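Local coordinates for AAEL008620-PA odorant-binding protein (Aedes aegypti, PDB 5V13) that binds juvenile hormone in the hemolymph of the mosquito as a secreted member of the odorant-binding protein family, at residues R35-S40 against E275-S280; D227-C232 against R247-D252. All coordinates share one frame; numbering follows the deposited sequence.

How the interactions relate
Interaction 1 pairs 35-40, at the end of helix 26-38, with 275-280, at the start of helix 278-286, the last in the chain, and two of its residues, L37 and W278, touch the bound juvenile hormone. Interaction 2 joins the loop after helix 211-220 to the turn between helices 239-247 and 251-264. Their centres lie 33 Å apart and their nearest atoms about 14 Å, without touching. Along the chain, interaction 2 is nested inside the long loop closed by interaction 1; helix 251-264 is followed by helix 278-286, whose start reaches the hormone site.

Interaction 1: R35-S40 against E275-S280; sequences RCLNDS and EEPWKS
With CG of L37 set anti to the carbonyl carbon (chi1 -87°) and CG of W278 likewise (chi1 -42°), the two side chains reach across from the facing ends of helices 26-38 and 278-286 and run past one another, pointing opposite ways. L37 brings a single branch into the contact: its CD1 lies 3.9 Å from CZ3 of W278, approaching the six-membered part of the indole obliquely, and also reaches CG of P277 at 4.4 Å. N38 arrives differently. Its OD1 sits at the edge of the indole, in the ring plane, 3.7 Å from CZ2 of W278, while the amide stands almost upright to the ring, the two planes 82° apart. This is a polar atom beside ring carbons, a van der Waals approach on the more exposed flank of the contact.

In this mainly helical protein of the PBP/GOBP family, the contact brings the last helix, 278-286, against helix 26-38 beside the hormone. L37 and W278 both line the juvenile hormone site and touch the ligand, so the contact between them forms part of the wall. L37 also packs on W50 and Y64, and its neighbour C36 is held to helix 59-71 by the disulfide to C67; the indole of W278 meets the ring of F269.

P277 follows a cis peptide bond, and its CD lies 4.0 Å above the plane of the W278 indole, over its centre, covering one face. E276, just before the helix, accepts the backbone N-H of S280 in the first turn: the bond reaches OE2 on its syn side, somewhat out of the carboxylate plane, with S280 N 3.0 Å from E276 OE2.

Interaction 2: D227-C232 against R247-D252; sequences DMADYC and RDKGAD
The loop after helix 211-220, linked to helix 239-247 by the C232-C245 disulfide, meets the turn between helices 239-247 and 251-264, and the contact is carried by K249 laid across M228, its aliphatic carbons against that residue's sulfur, methyl and carbonyl O, while its CD rests 4.2 Å from SG of C232. CB of K249 lies 3.9 Å from SD of M228, and its CE comes within 3.2 Å of the carbonyl O of M228. The methionine folds back through its chi2 and chi3 bonds and brings its methyl to the same lysine, CE of M228 standing 3.9 Å from CD of K249. A bend at chi4 (52°) turns the ammonium group off the line of the lysine chain; NZ of K249 stays 4.7 Å from OD1 of D230, a separation at which the opposite charges may attract, though the charged atoms do not touch.

Within the loop a type II' beta turn runs from M228 to Y231, and OD1 of D230 accepts the N-H of C232, which comes from above the carboxylate plane, an Asx turn. M228 also packs on L246 of helix 239-247 and on Y218 of helix 211-220. Across the contact, R247 to G250 form a type I turn leading into helix 251-264. One water bridges the two backbones, donating to O of D227 at 2.7 Å and to O of K249.

Interaction 1: R35-S40 against E275-S280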
loop_
_atom_site.group_PDB
_atom_site.type_symbol
_atom_site.label_atom_id
_atom_site.label_comp_id
_atom_site.label_asym_id
_atom_site.label_seq_id
_atom_site.Cartn_x
_atom_site.Cartn_y
_atom_site.Cartn_z
ATOM N N ARG B 35 -22.094 6.855 3.328
ATOM C CA ARG B 35 -22.903 7.549 4.331
ATOM C C ARG B 35 -24.203 8.073 3.734
ATOM O O ARG B 35 -25.257 8.007 4.381
ATOM C CB ARG B 35 -22.121 8.691 4.977
ATOM C CG ARG B 35 -21.020 8.215 5.928
ATOM C CD ARG B 35 -21.589 7.485 7.161
ATOM N NE ARG B 35 -22.423 8.372 7.973
ATOM C CZ ARG B 35 -21.974 9.100 8.994
ATOM N NH1 ARG B 35 -20.695 9.045 9.339
ATOM N NH2 ARG B 35 -22.802 9.883 9.669
ATOM N N CYS B 36 -24.157 8.596 2.504
ATOM C CA CYS B 36 -25.397 9.024 1.859
ATOM C C CYS B 36 -26.310 7.843 1.526
ATOM O O CYS B 36 -27.542 7.996 1.527
ATOM C CB CYS B 36 -25.079 9.838 0.602
ATOM S SG CYS B 36 -24.326 11.460 1.012
ATOM N N LEU B 37 -25.745 6.666 1.238
ATOM C CA LEU B 37 -26.586 5.485 1.010
ATOM C C LEU B 37 -27.320 5.075 2.283
ATOM O O LEU B 37 -28.533 4.813 2.263
ATOM C CB LEU B 37 -25.741 4.317 0.494
ATOM C CG LEU B 37 -25.510 4.229 -1.017
ATOM C CD1 LEU B 37 -24.465 3.160 -1.344
ATOM C CD2 LEU B 37 -26.829 3.907 -1.720
ATOM N N ASN B 38 -26.603 5.015 3.403
ATOM C CA ASN B 38 -27.213 4.538 4.644
ATOM C C ASN B 38 -28.140 5.577 5.262
ATOM O O ASN B 38 -29.050 5.213 6.015
ATOM C CB ASN B 38 -26.134 4.129 5.652
ATOM C CG ASN B 38 -25.363 2.889 5.215
ATOM O OD1 ASN B 38 -25.815 2.135 4.356
ATOM N ND2 ASN B 38 -24.191 2.680 5.804
ATOM N N ASP B 39 -27.935 6.867 4.966
ATOM C CA ASP B 39 -28.898 7.872 5.405
ATOM C C ASP B 39 -30.182 7.843 4.595
ATOM O O ASP B 39 -31.150 8.500 4.985
ATOM C CB ASP B 39 -28.295 9.280 5.343
ATOM C CG ASP B 39 -27.215 9.507 6.402
ATOM O OD1 ASP B 39 -27.154 8.719 7.372
ATOM O OD2 ASP B 39 -26.429 10.473 6.266
ATOM N N SER B 40 -30.229 7.100 3.496
ATOM C CA SER B 40 -31.408 7.053 2.640
ATOM C C SER B 40 -32.301 5.864 2.993
ATOM O O SER B 40 -31.816 4.756 3.248
ATOM C CB SER B 40 -30.990 6.970 1.171
ATOM O OG SER B 40 -32.125 6.909 0.331
ATOM N N GLU B 275 -24.568 -9.044 0.090
ATOM C CA GLU B 275 -25.811 -8.305 0.234
ATOM C C GLU B 275 -25.828 -7.102 -0.698
ATOM O O GLU B 275 -24.787 -6.542 -1.042
ATOM C CB GLU B 275 -25.986 -7.832 1.670
ATOM C CG GLU B 275 -25.793 -8.912 2.699
ATOM C CD GLU B 275 -26.002 -8.386 4.095
ATOM O OE1 GLU B 275 -25.002 -8.186 4.816
ATOM O OE2 GLU B 275 -27.171 -8.149 4.465
ATOM N N GLU B 276 -27.027 -6.706 -1.107
ATOM C CA GLU B 276 -27.167 -5.507 -1.913
ATOM C C GLU B 276 -27.316 -4.287 -1.015
ATOM O O GLU B 276 -27.779 -4.399 0.127
ATOM C CB GLU B 276 -28.375 -5.643 -2.839
ATOM C CG GLU B 276 -28.233 -6.741 -3.901
ATOM C CD GLU B 276 -27.180 -6.415 -4.956
ATOM O OE1 GLU B 276 -27.013 -7.210 -5.897
ATOM O OE2 GLU B 276 -26.514 -5.362 -4.856
ATOM N N PRO B 277 -26.939 -3.084 -1.493
ATOM C CA PRO B 277 -26.416 -2.770 -2.831
ATOM C C PRO B 277 -24.919 -3.034 -2.982
ATOM O O PRO B 277 -24.371 -2.760 -4.046
ATOM C CB PRO B 277 -26.707 -1.275 -2.970
ATOM C CG PRO B 277 -26.574 -0.752 -1.568
ATOM C CD PRO B 277 -27.121 -1.867 -0.682
ATOM N N TRP B 278 -24.286 -3.576 -1.940
ATOM C CA TRP B 278 -22.824 -3.684 -1.928
ATOM C C TRP B 278 -22.316 -4.622 -3.018
ATOM O O TRP B 278 -21.313 -4.323 -3.681
ATOM C CB TRP B 278 -22.348 -4.135 -0.543
ATOM C CG TRP B 278 -23.099 -3.437 0.551
ATOM C CD1 TRP B 278 -23.929 -4.011 1.468
ATOM C CD2 TRP B 278 -23.141 -2.023 0.802
ATOM N NE1 TRP B 278 -24.462 -3.050 2.291
ATOM C CE2 TRP B 278 -23.999 -1.822 1.900
ATOM C CE3 TRP B 278 -22.517 -0.911 0.219
ATOM C CZ2 TRP B 278 -24.260 -0.558 2.423
ATOM C CZ3 TRP B 278 -22.790 0.350 0.734
ATOM C CH2 TRP B 278 -23.645 0.513 1.830
ATOM N N LYS B 279 -22.991 -5.753 -3.228
ATOM C CA LYS B 279 -22.536 -6.698 -4.245
ATOM C C LYS B 279 -22.604 -6.076 -5.630
ATOM O O LYS B 279 -21.651 -6.171 -6.416
ATOM C CB LYS B 279 -23.366 -7.988 -4.195
ATOM C CG LYS B 279 -22.952 -8.991 -5.265
ATOM C CD LYS B 279 -24.105 -9.868 -5.710
ATOM C CE LYS B 279 -24.521 -10.809 -4.601
ATOM N NZ LYS B 279 -25.912 -11.310 -4.765
ATOM N N SER B 280 -23.727 -5.427 -5.949
ATOM C CA SER B 280 -23.846 -4.788 -7.253
ATOM C C SER B 280 -22.817 -3.685 -7.426
ATOM O O SER B 280 -22.335 -3.456 -8.541
ATOM C CB SER B 280 -25.248 -4.225 -7.449
ATOM O OG SER B 280 -26.143 -5.280 -7.740
#

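Interaction 2: D227-C232 against R247-D252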
loop_
_atom_site.group_PDB
_atom_site.type_symbol
_atom_site.label_atom_id
_atom_site.label_comp_id
_atom_site.label_asym_id
_atom_site.label_seq_id
_atom_site.Cartn_x
_atom_site.Cartn_y
_atom_site.Cartn_z
ATOM N N ASP B 227 -25.165 14.246 31.382
ATOM C CA ASP B 227 -24.072 15.158 31.695
ATOM C C ASP B 227 -23.043 15.262 30.573
ATOM O O ASP B 227 -21.898 15.647 30.834
ATOM C CB ASP B 227 -23.393 14.760 33.008
ATOM C CG ASP B 227 -23.614 15.795 34.111
ATOM O OD1 ASP B 227 -24.342 16.781 33.857
ATOM O OD2 ASP B 227 -23.064 15.630 35.224
ATOM N N MET B 228 -23.420 14.920 29.341
ATOM C CA MET B 228 -22.671 15.355 28.171
ATOM C C MET B 228 -23.175 16.688 27.641
ATOM O O MET B 228 -22.432 17.380 26.937
ATOM C CB MET B 228 -22.736 14.301 27.061
ATOM C CG MET B 228 -21.937 13.041 27.359
ATOM S SD MET B 228 -20.205 13.375 27.760
ATOM C CE MET B 228 -19.624 14.149 26.253
ATOM N N ALA B 229 -24.417 17.047 27.959
ATOM C CA ALA B 229 -24.978 18.383 27.737
ATOM C C ALA B 229 -24.952 18.674 26.237
ATOM O O ALA B 229 -25.469 17.862 25.454
ATOM C CB ALA B 229 -24.233 19.380 28.619
ATOM N N ASP B 230 -24.381 19.790 25.797
ATOM C CA ASP B 230 -24.393 20.182 24.396
ATOM C C ASP B 230 -23.381 19.417 23.548
ATOM O O ASP B 230 -23.241 19.727 22.359
ATOM C CB ASP B 230 -24.131 21.689 24.278
ATOM C CG ASP B 230 -22.739 22.081 24.755
ATOM O OD1 ASP B 230 -22.151 21.335 25.570
ATOM O OD2 ASP B 230 -22.229 23.134 24.309
ATOM N N TYR B 231 -22.679 18.436 24.122
ATOM C CA TYR B 231 -21.610 17.713 23.426
ATOM C C TYR B 231 -20.549 18.662 22.873
ATOM O O TYR B 231 -19.973 18.415 21.810
ATOM C CB TYR B 231 -22.165 16.815 22.314
ATOM C CG TYR B 231 -22.766 15.542 22.854
ATOM C CD1 TYR B 231 -21.974 14.423 23.089
ATOM C CD2 TYR B 231 -24.121 15.466 23.158
ATOM C CE1 TYR B 231 -22.518 13.259 23.608
ATOM C CE2 TYR B 231 -24.674 14.307 23.671
ATOM C CZ TYR B 231 -23.867 13.206 23.894
ATOM O OH TYR B 231 -24.418 12.051 24.410
ATOM N N CYS B 232 -20.294 19.756 23.600
ATOM C CA CYS B 232 -19.204 20.684 23.309
ATOM C C CYS B 232 -19.434 21.463 22.017
ATOM O O CYS B 232 -18.484 21.931 21.391
ATOM C CB CYS B 232 -17.845 19.960 23.276
ATOM S SG CYS B 232 -17.306 19.369 24.916
ATOM N N ARG B 247 -12.823 15.825 27.050
ATOM C CA ARG B 247 -12.117 15.125 28.116
ATOM C C ARG B 247 -12.569 15.603 29.492
ATOM O O ARG B 247 -12.642 14.802 30.431
ATOM C CB ARG B 247 -10.604 15.292 27.946
ATOM C CG ARG B 247 -9.787 14.581 29.016
ATOM C CD ARG B 247 -8.295 14.573 28.727
ATOM N NE ARG B 247 -7.581 13.936 29.827
ATOM C CZ ARG B 247 -6.367 13.406 29.730
ATOM N NH1 ARG B 247 -5.711 13.434 28.575
ATOM N NH2 ARG B 247 -5.812 12.847 30.793
ATOM N N ASP B 248 -12.923 16.885 29.623
ATOM C CA ASP B 248 -13.407 17.396 30.905
ATOM C C ASP B 248 -14.767 16.833 31.300
ATOM O O ASP B 248 -15.171 16.975 32.460
ATOM C CB ASP B 248 -13.503 18.922 30.876
ATOM C CG ASP B 248 -12.177 19.599 31.160
ATOM O OD1 ASP B 248 -11.276 18.954 31.741
ATOM O OD2 ASP B 248 -12.045 20.790 30.814
ATOM N N LYS B 249 -15.497 16.234 30.366
ATOM C CA LYS B 249 -16.755 15.581 30.689
ATOM C C LYS B 249 -16.580 14.099 30.988
ATOM O O LYS B 249 -17.563 13.423 31.304
ATOM C CB LYS B 249 -17.751 15.789 29.543
ATOM C CG LYS B 249 -18.147 17.256 29.391
ATOM C CD LYS B 249 -19.124 17.489 28.260
ATOM C CE LYS B 249 -20.021 18.685 28.567
ATOM N NZ LYS B 249 -19.244 19.897 28.931
ATOM N N GLY B 250 -15.357 13.581 30.897
ATOM C CA GLY B 250 -15.076 12.205 31.265
ATOM C C GLY B 250 -13.977 11.616 30.403
ATOM O O GLY B 250 -14.214 11.281 29.236
ATOM N N ALA B 251 -12.765 11.502 30.954
ATOM C CA ALA B 251 -11.622 11.099 30.139
ATOM C C ALA B 251 -11.744 9.647 29.685
ATOM O O ALA B 251 -11.501 9.331 28.514
ATOM C CB ALA B 251 -10.320 11.315 30.912
ATOM N N ASP B 252 -12.124 8.748 30.599
ATOM C CA ASP B 252 -12.271 7.344 30.221
ATOM C C ASP B 252 -13.354 7.161 29.158
ATOM O O ASP B 252 -13.180 6.374 28.217
ATOM C CB ASP B 252 -12.577 6.493 31.453
ATOM C CG ASP B 252 -11.384 6.370 32.397
ATOM O OD1 ASP B 252 -10.266 6.798 32.027
ATOM O OD2 ASP B 252 -11.568 5.840 33.513
HETATM O O HOH W 1 -19.897 14.778 32.465
#